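Local coordinates for tail fiber protein (Pseudomonas aeruginosa, PDB 6CL6) that forms the receptor-binding fiber of the R2-type pyocin, a contractile injection system, and probably recognises the surface of target cells, at residues 309-314 and 344-349; 329-334 and 339-344; 355-358 and 364-367. All coordinates share one frame; numbering follows the deposited sequence.

Contact 1: 309-314 and 344-349; sequences DADASI and GFRGAT. With CA (calcium ion), chain I.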
ATOM      1  N   ASP A 309       8.367 -67.044  94.279  1.00 19.68           N
ATOM      2  CA  ASP A 309       7.225 -66.508  95.025  1.00 15.16           C
ATOM      3  C   ASP A 309       7.376 -65.020  95.325  1.00 24.79           C
ATOM      4  O   ASP A 309       7.091 -64.570  96.430  1.00 21.02           O
ATOM      5  CB  ASP A 309       7.044 -67.292  96.361  1.00 17.89           C
ATOM      6  CG  ASP A 309       6.610 -68.732  96.164  1.00 28.35           C
ATOM      7  OD1 ASP A 309       5.845 -69.029  95.212  1.00 23.90           O
ATOM      8  OD2 ASP A 309       7.024 -69.583  96.990  1.00 27.33           O
ATOM      9  N   ALA A 310       7.800 -64.231  94.336  1.00 16.40           N
ATOM     10  CA  ALA A 310       8.183 -62.844  94.626  1.00 16.14           C
ATOM     11  C   ALA A 310       8.207 -62.027  93.337  1.00 20.66           C
ATOM     12  O   ALA A 310       8.023 -62.557  92.243  1.00 19.26           O
ATOM     13  CB  ALA A 310       9.547 -62.778  95.323  1.00 19.22           C
ATOM     14  N   ASP A 311       8.483 -60.727  93.487  1.00 17.70           N
ATOM     15  CA  ASP A 311       8.445 -59.761  92.398  1.00 17.98           C
ATOM     16  C   ASP A 311       9.822 -59.486  91.804  1.00 30.78           C
ATOM     17  O   ASP A 311      10.863 -59.627  92.454  1.00 20.86           O
ATOM     18  CB  ASP A 311       7.876 -58.414  92.869  1.00 31.93           C
ATOM     19  CG  ASP A 311       6.435 -58.485  93.292  1.00 31.10           C
ATOM     20  OD1 ASP A 311       5.676 -59.291  92.744  1.00 22.64           O
ATOM     21  OD2 ASP A 311       6.066 -57.702  94.187  1.00 24.35           O
ATOM     22  N   ALA A 312       9.805 -59.036  90.557  1.00 20.45           N
ATOM     23  CA  ALA A 312      10.956 -58.390  89.940  1.00 22.44           C
ATOM     24  C   ALA A 312      10.443 -57.211  89.140  1.00 28.39           C
ATOM     25  O   ALA A 312       9.375 -57.287  88.511  1.00 22.97           O
ATOM     26  CB  ALA A 312      11.756 -59.339  89.036  1.00 27.27           C
ATOM     27  N   SER A 313      11.226 -56.131  89.135  1.00 20.43           N
ATOM     28  CA  SER A 313      10.888 -54.930  88.392  1.00 19.67           C
ATOM     29  C   SER A 313      11.427 -55.011  86.975  1.00 26.95           C
ATOM     30  O   SER A 313      12.481 -55.595  86.726  1.00 21.93           O
ATOM     31  CB  SER A 313      11.475 -53.700  89.090  1.00 35.38           C
ATOM     32  OG  SER A 313      10.856 -53.494  90.343  1.00 71.10           O
ATOM     33  N   ILE A 314      10.681 -54.433  86.030  1.00 20.02           N
ATOM     34  CA  ILE A 314      11.157 -54.344  84.659  1.00 21.19           C
ATOM     35  C   ILE A 314      11.169 -52.879  84.247  1.00 19.63           C
ATOM     36  O   ILE A 314      10.435 -52.046  84.786  1.00 27.80           O
ATOM     37  CB  ILE A 314      10.319 -55.165  83.648  1.00 22.74           C
ATOM     38  CG1 ILE A 314       8.861 -54.700  83.649  1.00 24.14           C
ATOM     39  CG2 ILE A 314      10.429 -56.669  83.953  1.00 26.20           C
ATOM     40  CD1 ILE A 314       8.036 -55.198  82.431  1.00 20.12           C
ATOM     41  N   GLY A 344       1.936 -62.266  87.347  1.00 17.59           N
ATOM     42  CA  GLY A 344       1.246 -61.005  87.495  1.00 20.13           C
ATOM     43  C   GLY A 344       2.007 -59.887  86.812  1.00 21.57           C
ATOM     44  O   GLY A 344       3.249 -59.880  86.769  1.00 18.00           O
ATOM     45  N   PHE A 345       1.251 -58.938  86.270  1.00 16.67           N
ATOM     46  CA  PHE A 345       1.794 -57.701  85.723  1.00 18.27           C
ATOM     47  C   PHE A 345       1.036 -56.562  86.386  1.00 21.98           C
ATOM     48  O   PHE A 345      -0.201 -56.524  86.334  1.00 24.67           O
ATOM     49  CB  PHE A 345       1.638 -57.673  84.210  1.00 16.21           C
ATOM     50  CG  PHE A 345       2.142 -56.408  83.560  1.00 16.69           C
ATOM     51  CD1 PHE A 345       1.388 -55.249  83.571  1.00 16.25           C
ATOM     52  CD2 PHE A 345       3.364 -56.403  82.910  1.00 19.27           C
ATOM     53  CE1 PHE A 345       1.847 -54.102  82.960  1.00 18.24           C
ATOM     54  CE2 PHE A 345       3.827 -55.253  82.279  1.00 21.97           C
ATOM     55  CZ  PHE A 345       3.070 -54.095  82.323  1.00 20.54           C
ATOM     56  N   ARG A 346       1.759 -55.658  87.037  1.00 19.45           N
ATOM     57  CA  ARG A 346       1.098 -54.610  87.796  1.00 22.02           C
ATOM     58  C   ARG A 346       2.061 -53.458  88.019  1.00 19.59           C
ATOM     59  O   ARG A 346       3.256 -53.547  87.720  1.00 23.27           O
ATOM     60  CB  ARG A 346       0.571 -55.136  89.133  1.00 30.04           C
ATOM     61  CG  ARG A 346       1.609 -55.159  90.254  1.00 31.82           C
ATOM     62  CD  ARG A 346       1.055 -55.839  91.503  1.00 34.44           C
ATOM     63  NE  ARG A 346       1.951 -55.688  92.661  1.00 34.84           N
ATOM     64  CZ  ARG A 346       2.960 -56.513  92.935  1.00 28.61           C
ATOM     65  NH1 ARG A 346       3.226 -57.542  92.147  1.00 25.87           N
ATOM     66  NH2 ARG A 346       3.719 -56.303  94.009  1.00 31.94           N
ATOM     67  N   GLY A 347       1.525 -52.378  88.580  1.00 25.75           N
ATOM     68  CA  GLY A 347       2.349 -51.275  89.021  1.00 36.44           C
ATOM     69  C   GLY A 347       3.043 -50.534  87.906  1.00 41.03           C
ATOM     70  O   GLY A 347       4.133 -49.984  88.117  1.00 32.85           O
ATOM     71  N   ALA A 348       2.439 -50.494  86.727  1.00 24.42           N
ATOM     72  CA  ALA A 348       3.091 -49.905  85.561  1.00 27.92           C
ATOM     73  C   ALA A 348       3.082 -48.384  85.640  1.00 39.32           C
ATOM     74  O   ALA A 348       2.040 -47.775  85.883  1.00 34.13           O
ATOM     75  CB  ALA A 348       2.388 -50.355  84.284  1.00 21.06           C
ATOM     76  N   THR A 349       4.245 -47.782  85.407  1.00 29.66           N
ATOM     77  CA  THR A 349       4.369 -46.356  85.145  1.00 31.64           C
ATOM     78  C   THR A 349       4.673 -46.186  83.656  1.00 22.45           C
ATOM     79  O   THR A 349       4.536 -47.120  82.862  1.00 32.54           O
ATOM     80  CB  THR A 349       5.454 -45.723  86.024  1.00 25.69           C
ATOM     81  OG1 THR A 349       6.759 -46.154  85.597  1.00 31.32           O
ATOM     82  CG2 THR A 349       5.251 -46.112  87.486  1.00 31.00           C
TER
HETATM   83 CA    CA I 703       3.917 -70.399  94.942  1.00 20.02          CA
HETATM   84  O   HOH W   1       5.227 -71.530  96.724  1.00 15.40           O
HETATM   85  O   HOH W   2       4.551 -72.349  93.667  1.00 13.34           O
HETATM   86  O   HOH W   3       1.853 -69.453  93.914  1.00 33.64           O
HETATM   87  O   HOH W   4       2.306 -71.841  95.953  1.00 18.05           O
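Arg346 reaches from strand 343-346 to Asp311 on strand 310-315, the two outer strands of a three-stranded antiparallel sheet; strand 352-357 runs between them, so the side chains meet across a whole strand. With a five-stranded antiparallel sheet packed against it, this sheet makes the β-sandwich of the fiber's C-terminal domain, whose sequence family belongs to the H-type lectin clan. The bond is an end-on, two-pronged salt bridge: NH1 of Arg346 gives a hydrogen to Asp311 OD1 at 3.1 Å, and NH2 of Arg346 gives one to Asp311 OD2 at 2.7 Å. Both are nearly straight, the first at 175°. The two oxygens lie at the edge of the guanidinium, close to its plane, yet the carboxylate is turned 51° against that plane, so each oxygen is approached from above the carboxylate and not within it. The side chains meet at about a right angle. Arg346 starts with CG between its backbone N and carbonyl carbon (chi1 84°) and then runs extended to NE, a chain that passes Val354 of the middle strand. Asp311 OD1 also takes a salt bridge from Arg356 of that strand, so two guanidinium groups probably keep this carboxylate ionised and fixed in rotation. On the sheet's other side, inside the sandwich, CD1 of Ile314 comes obliquely to the ring of Phe345, 4.2 Å from CE2. At the opposite end of 309-314, Asp309 binds calcium, a site completed by Gly358 O of the same chain, Pro337 O of a neighbouring subunit and four waters. Asp309 OD1 sits 2.4 Å from the metal, while Asp309 OD2 accepts a hydrogen bond at 2.7 Å from O of water 1, itself a calcium ligand.

Contact 2: 329-334 and 339-344; sequences ANQTSA and TDASTG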
ATOM      1  N   ALA A 329       2.409 -61.338  82.048  1.00 14.80           N
ATOM      2  CA  ALA A 329       3.646 -62.096  82.061  1.00 14.82           C
ATOM      3  C   ALA A 329       3.364 -63.574  81.830  1.00 17.79           C
ATOM      4  O   ALA A 329       2.246 -64.042  82.011  1.00 17.81           O
ATOM      5  CB  ALA A 329       4.386 -61.924  83.401  1.00 15.04           C
ATOM      6  N   ASN A 330       4.406 -64.297  81.445  1.00 14.91           N
ATOM      7  CA  ASN A 330       4.333 -65.689  81.034  1.00 15.47           C
ATOM      8  C   ASN A 330       5.548 -66.467  81.531  1.00 17.81           C
ATOM      9  O   ASN A 330       6.673 -65.968  81.449  1.00 14.38           O
ATOM     10  CB  ASN A 330       4.255 -65.773  79.487  1.00 15.75           C
ATOM     11  CG  ASN A 330       4.725 -67.110  78.950  1.00 14.17           C
ATOM     12  OD1 ASN A 330       3.972 -68.101  78.941  1.00 16.23           O
ATOM     13  ND2 ASN A 330       5.971 -67.153  78.535  1.00 15.17           N
ATOM     14  N   GLN A 331       5.298 -67.666  82.068  1.00 13.77           N
ATOM     15  CA  GLN A 331       6.360 -68.561  82.496  1.00 15.18           C
ATOM     16  C   GLN A 331       7.046 -69.186  81.296  1.00 13.70           C
ATOM     17  O   GLN A 331       6.394 -69.799  80.454  1.00 17.62           O
ATOM     18  CB  GLN A 331       5.796 -69.678  83.404  1.00 16.06           C
ATOM     19  CG  GLN A 331       5.107 -69.206  84.670  1.00 13.85           C
ATOM     20  CD  GLN A 331       6.102 -68.824  85.766  1.00 15.66           C
ATOM     21  OE1 GLN A 331       7.303 -69.052  85.619  1.00 14.97           O
ATOM     22  NE2 GLN A 331       5.593 -68.245  86.864  1.00 13.93           N
ATOM     23  N   THR A 332       8.377 -69.048  81.222  1.00 14.59           N
ATOM     24  CA  THR A 332       9.136 -69.582  80.104  1.00 16.04           C
ATOM     25  C   THR A 332       9.837 -70.890  80.424  1.00 16.08           C
ATOM     26  O   THR A 332      10.556 -71.405  79.567  1.00 18.93           O
ATOM     27  CB  THR A 332      10.190 -68.578  79.625  1.00 25.97           C
ATOM     28  OG1 THR A 332      11.231 -68.472  80.593  1.00 21.73           O
ATOM     29  CG2 THR A 332       9.565 -67.211  79.404  1.00 20.91           C
ATOM     30  N   SER A 333       9.651 -71.445  81.631  1.00 18.85           N
ATOM     31  CA  SER A 333      10.339 -72.663  82.005  1.00 18.01           C
ATOM     32  C   SER A 333       9.366 -73.835  82.130  1.00 15.34           C
ATOM     33  O   SER A 333       8.146 -73.683  82.108  1.00 18.30           O
ATOM     34  CB  SER A 333      11.109 -72.494  83.329  1.00 18.05           C
ATOM     35  OG  SER A 333      10.212 -72.300  84.414  1.00 22.22           O
ATOM     36  N   ALA A 334       9.953 -75.024  82.244  1.00 18.62           N
ATOM     37  CA  ALA A 334       9.212 -76.263  82.468  1.00 19.79           C
ATOM     38  C   ALA A 334       8.964 -76.394  83.967  1.00 17.87           C
ATOM     39  O   ALA A 334       9.535 -77.227  84.668  1.00 17.74           O
ATOM     40  CB  ALA A 334       9.991 -77.448  81.915  1.00 25.45           C
ATOM     41  N   THR A 339       2.650 -77.626  91.554  1.00 15.92           N
ATOM     42  CA  THR A 339       2.502 -76.424  92.347  1.00 17.27           C
ATOM     43  C   THR A 339       1.983 -75.288  91.469  1.00 14.85           C
ATOM     44  O   THR A 339       1.870 -75.428  90.264  1.00 19.88           O
ATOM     45  CB  THR A 339       3.844 -76.061  93.021  1.00 18.75           C
ATOM     46  OG1 THR A 339       3.626 -75.039  93.990  1.00 16.97           O
ATOM     47  CG2 THR A 339       4.842 -75.562  92.000  1.00 14.20           C
ATOM     48  N   ASP A 340       1.668 -74.151  92.103  1.00 14.98           N
ATOM     49  CA  ASP A 340       1.232 -72.984  91.358  1.00 12.41           C
ATOM     50  C   ASP A 340       2.406 -72.357  90.586  1.00 19.36           C
ATOM     51  O   ASP A 340       3.557 -72.328  91.050  1.00 13.43           O
ATOM     52  CB  ASP A 340       0.610 -71.932  92.265  1.00 27.15           C
ATOM     53  CG  ASP A 340       0.301 -70.611  91.518  1.00 46.63           C
ATOM     54  OD1 ASP A 340      -0.747 -70.544  90.822  1.00 21.98           O
ATOM     55  OD2 ASP A 340       1.103 -69.632  91.609  1.00 22.63           O
ATOM     56  N   ALA A 341       2.112 -71.857  89.400  1.00 13.16           N
ATOM     57  CA  ALA A 341       3.100 -71.114  88.600  1.00 14.01           C
ATOM     58  C   ALA A 341       2.419 -69.891  87.996  1.00 17.19           C
ATOM     59  O   ALA A 341       2.575 -69.571  86.825  1.00 13.92           O
ATOM     60  CB  ALA A 341       3.743 -71.996  87.542  1.00 16.47           C
ATOM     61  N   SER A 342       1.692 -69.172  88.826  1.00 13.16           N
ATOM     62  CA  SER A 342       0.959 -67.990  88.404  1.00 13.44           C
ATOM     63  C   SER A 342       1.913 -66.850  88.082  1.00 17.08           C
ATOM     64  O   SER A 342       3.080 -66.866  88.434  1.00 16.13           O
ATOM     65  CB  SER A 342      -0.022 -67.556  89.502  1.00 18.99           C
ATOM     66  OG  SER A 342      -1.091 -68.461  89.588  1.00 22.73           O
ATOM     67  N   THR A 343       1.354 -65.829  87.425  1.00 19.48           N
ATOM     68  CA  THR A 343       2.085 -64.645  87.033  1.00 14.57           C
ATOM     69  C   THR A 343       1.263 -63.411  87.345  1.00 17.08           C
ATOM     70  O   THR A 343       0.044 -63.471  87.539  1.00 19.96           O
ATOM     71  CB  THR A 343       2.400 -64.674  85.523  1.00 24.31           C
ATOM     72  OG1 THR A 343       1.173 -64.687  84.794  1.00 15.30           O
ATOM     73  CG2 THR A 343       3.201 -65.890  85.167  1.00 14.41           C
ATOM     74  N   GLY A 344       1.936 -62.266  87.347  1.00 17.59           N
ATOM     75  CA  GLY A 344       1.246 -61.005  87.495  1.00 20.13           C
ATOM     76  C   GLY A 344       2.007 -59.887  86.812  1.00 21.57           C
ATOM     77  O   GLY A 344       3.249 -59.880  86.769  1.00 18.00           O
TER
HETATM   78  O   HOH W   5       0.117 -62.215  83.691  1.00 15.30           O
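Gln331, at the end of strand 324-331, turns its amide to the carbonyls of Ala341 and Ser342, just ahead of strand 343-346; the two strands belong to different sheets of the β-sandwich and run roughly antiparallel here, 167° apart. From CB, chi1 (-59°) sets CG beside the backbone N, 3.3 Å from O of Ala341 and next to the methyl CG2 of Thr343. The bend at chi2 then turns CD and NE2 toward the two carbonyls; the side chains of Gln331 and Thr343 lie alongside, pointing opposite ways. At the tip, NE2 of Gln331 lies 3.3 Å from Ser342 O, a hydrogen bond bent to 137°; the acceptor is in the amide plane, but the donor stands above the carbonyl plane. A weak bond from the same nitrogen goes to Ala341 O, and Asn357 OD1, on strand 352-357, is its strongest partner. OE1 of Gln331 lies against Leu365. Farther along, CB of Ala329 rests 4.0 Å from CB of Thr343, and water 5 bridges the strands, accepting from Ala329 N at 3.0 Å and hydrogen-bonded to OG1 of Thr343. Within 339-344, Asp340 OD2 accepts from Ser342 N at 2.9 Å, closing an Asx turn near the subunit interface. Since each strand pairs with other neighbours, this seam is bridged by the Gln331 amide and water 5; NE2 has two hydrogens for three acceptors, consistent with a shared hydrogen in the bent and weak bonds.

Contact 3: 355-358 and 364-367; sequences IRNG and VLSW. With CA (calcium ion), chain I.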
ATOM      1  N   ILE A 355       6.616 -57.448  87.880  1.00 16.75           N
ATOM      2  CA  ILE A 355       6.271 -58.789  87.440  1.00 19.17           C
ATOM      3  C   ILE A 355       6.301 -59.692  88.667  1.00 24.77           C
ATOM      4  O   ILE A 355       7.319 -59.763  89.372  1.00 20.40           O
ATOM      5  CB  ILE A 355       7.214 -59.298  86.345  1.00 17.10           C
ATOM      6  CG1 ILE A 355       7.222 -58.361  85.128  1.00 21.93           C
ATOM      7  CG2 ILE A 355       6.826 -60.715  85.935  1.00 19.53           C
ATOM      8  CD1 ILE A 355       5.849 -58.080  84.520  1.00 21.39           C
ATOM      9  N   ARG A 356       5.186 -60.373  88.924  1.00 22.24           N
ATOM     10  CA  ARG A 356       5.065 -61.276  90.070  1.00 15.65           C
ATOM     11  C   ARG A 356       5.203 -62.721  89.613  1.00 25.02           C
ATOM     12  O   ARG A 356       4.532 -63.146  88.665  1.00 15.96           O
ATOM     13  CB  ARG A 356       3.733 -61.067  90.778  1.00 18.31           C
ATOM     14  CG  ARG A 356       3.648 -61.700  92.160  1.00 25.71           C
ATOM     15  CD  ARG A 356       2.462 -61.107  92.895  1.00 37.70           C
ATOM     16  NE  ARG A 356       2.369 -61.500  94.297  1.00 25.27           N
ATOM     17  CZ  ARG A 356       3.107 -60.980  95.276  1.00 36.73           C
ATOM     18  NH1 ARG A 356       4.037 -60.083  95.009  1.00 25.74           N
ATOM     19  NH2 ARG A 356       2.924 -61.382  96.526  1.00 32.71           N
ATOM     20  N   ASN A 357       6.045 -63.482  90.312  1.00 15.81           N
ATOM     21  CA  ASN A 357       6.263 -64.894  90.012  1.00 15.98           C
ATOM     22  C   ASN A 357       5.700 -65.750  91.131  1.00 15.81           C
ATOM     23  O   ASN A 357       6.259 -65.797  92.234  1.00 19.94           O
ATOM     24  CB  ASN A 357       7.743 -65.173  89.818  1.00 16.13           C
ATOM     25  CG  ASN A 357       8.044 -66.635  89.694  1.00 14.90           C
ATOM     26  OD1 ASN A 357       7.267 -67.397  89.136  1.00 14.77           O
ATOM     27  ND2 ASN A 357       9.183 -67.046  90.248  1.00 15.66           N
ATOM     28  N   GLY A 358       4.592 -66.430  90.850  1.00 16.60           N
ATOM     29  CA  GLY A 358       4.009 -67.348  91.814  1.00 14.16           C
ATOM     30  C   GLY A 358       4.666 -68.701  91.906  1.00 13.98           C
ATOM     31  O   GLY A 358       4.331 -69.454  92.804  1.00 13.82           O
ATOM     32  N   VAL A 364      12.576 -67.432  84.874  1.00 15.48           N
ATOM     33  CA  VAL A 364      12.531 -66.396  83.846  1.00 15.45           C
ATOM     34  C   VAL A 364      11.101 -66.275  83.349  1.00 18.82           C
ATOM     35  O   VAL A 364      10.505 -67.263  82.915  1.00 17.49           O
ATOM     36  CB  VAL A 364      13.484 -66.705  82.693  1.00 21.22           C
ATOM     37  CG1 VAL A 364      13.280 -65.675  81.608  1.00 16.47           C
ATOM     38  CG2 VAL A 364      14.947 -66.692  83.183  1.00 24.09           C
ATOM     39  N   LEU A 365      10.553 -65.065  83.420  1.00 15.37           N
ATOM     40  CA  LEU A 365       9.233 -64.758  82.899  1.00 21.47           C
ATOM     41  C   LEU A 365       9.360 -63.768  81.746  1.00 21.86           C
ATOM     42  O   LEU A 365      10.115 -62.789  81.825  1.00 17.60           O
ATOM     43  CB  LEU A 365       8.335 -64.174  83.990  1.00 15.96           C
ATOM     44  CG  LEU A 365       7.687 -65.199  84.951  1.00 14.90           C
ATOM     45  CD1 LEU A 365       8.733 -65.975  85.748  1.00 15.83           C
ATOM     46  CD2 LEU A 365       6.712 -64.478  85.883  1.00 14.94           C
ATOM     47  N   SER A 366       8.648 -64.041  80.671  1.00 16.01           N
ATOM     48  CA  SER A 366       8.518 -63.046  79.613  1.00 15.34           C
ATOM     49  C   SER A 366       7.289 -62.193  79.890  1.00 15.34           C
ATOM     50  O   SER A 366       6.427 -62.543  80.708  1.00 16.51           O
ATOM     51  CB  SER A 366       8.423 -63.704  78.243  1.00 16.85           C
ATOM     52  OG  SER A 366       7.304 -64.567  78.171  1.00 14.71           O
ATOM     53  N   TRP A 367       7.225 -61.043  79.215  1.00 18.34           N
ATOM     54  CA  TRP A 367       6.151 -60.114  79.450  1.00 15.65           C
ATOM     55  C   TRP A 367       5.864 -59.294  78.194  1.00 20.53           C
ATOM     56  O   TRP A 367       6.716 -59.133  77.319  1.00 16.58           O
ATOM     57  CB  TRP A 367       6.489 -59.189  80.625  1.00 15.98           C
ATOM     58  CG  TRP A 367       7.696 -58.338  80.401  1.00 16.39           C
ATOM     59  CD1 TRP A 367       8.952 -58.578  80.863  1.00 22.99           C
ATOM     60  CD2 TRP A 367       7.766 -57.123  79.656  1.00 19.28           C
ATOM     61  NE1 TRP A 367       9.804 -57.571  80.471  1.00 20.91           N
ATOM     62  CE2 TRP A 367       9.103 -56.671  79.715  1.00 19.75           C
ATOM     63  CE3 TRP A 367       6.837 -56.365  78.956  1.00 16.71           C
ATOM     64  CZ2 TRP A 367       9.524 -55.499  79.079  1.00 17.41           C
ATOM     65  CZ3 TRP A 367       7.262 -55.193  78.310  1.00 17.08           C
ATOM     66  CH2 TRP A 367       8.586 -54.777  78.385  1.00 20.33           C
TER
HETATM   67 CA    CA I 703       3.917 -70.399  94.942  1.00 20.02          CA
HETATM   68  O   HOH W   2       4.551 -72.349  93.667  1.00 13.34           O
HETATM   69  O   HOH W   3       1.853 -69.453  93.914  1.00 33.64           O
HETATM   70  O   HOH W   4       2.306 -71.841  95.953  1.00 18.05           O
HETATM   71  O   HOH W   1       5.227 -71.530  96.724  1.00 15.40           O
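Strands 355-357 and 364-367 face each other from the two sheets of the C-terminal β-sandwich, their axes 8.8 Å apart at closest approach and their N-to-C directions 142° apart. Asn357 and Leu365 form the nearest CA pair, 7.7 Å apart, a spacing for side chains meeting in the core instead of backbone pairing. Just past strand 355-357 the chain turns to the metal, and the carbonyl O of Gly358 binds calcium at 2.4 Å. Arg356, which points away from 364-367, makes a cation-pi contact with Phe335 of the second subunit and hydrogen-bonds to its backbone oxygen. Asn357 is the polar member of the buried layer: besides Gln331, its main partner, OD1 accepts from the backbone of Tyr359, and ND2 donates to the carbonyls of Pro307 and Ala361. The CG1 branch of Ile355 runs toward Trp367: CG1 stands anti to the carbonyl carbon (chi1 -58°), and CD1 ends 4.1 Å from CB of Trp367. Leu365 is the central piece, antiparallel in direction to the Ile355 side chain beside it and at about a right angle to that of Asn357. Its CD1 approaches the amide end of Asn357, 4.0 Å from OD1, while CD2 of Leu365 touches CG2 of Ile355 at 3.8 Å and lies equally close to the carbonyl O of Arg356.

All three contacts crowd into the far tip of the fiber, more than 100 Å from the centre of the chain. Contacts 2 and 3 have centres about 6 Å apart, contacts 1 and 3 about 8 Å, and contacts 1 and 2 about 13 Å, although contacts 1 and 2 share Gly344. Strand 352-357 joins them: Ile355 N lies 2.8 Å from Ala312 O of contact 1, a probable backbone hydrogen bond. Between contacts 2 and 3, Asn330 N is 2.8 Å from Ser366 O. The calcium ion draws one ligand from contact 1 and one from contact 3, plus Pro337 of the second subunit, thereby tying the sandwich to the trimer interface.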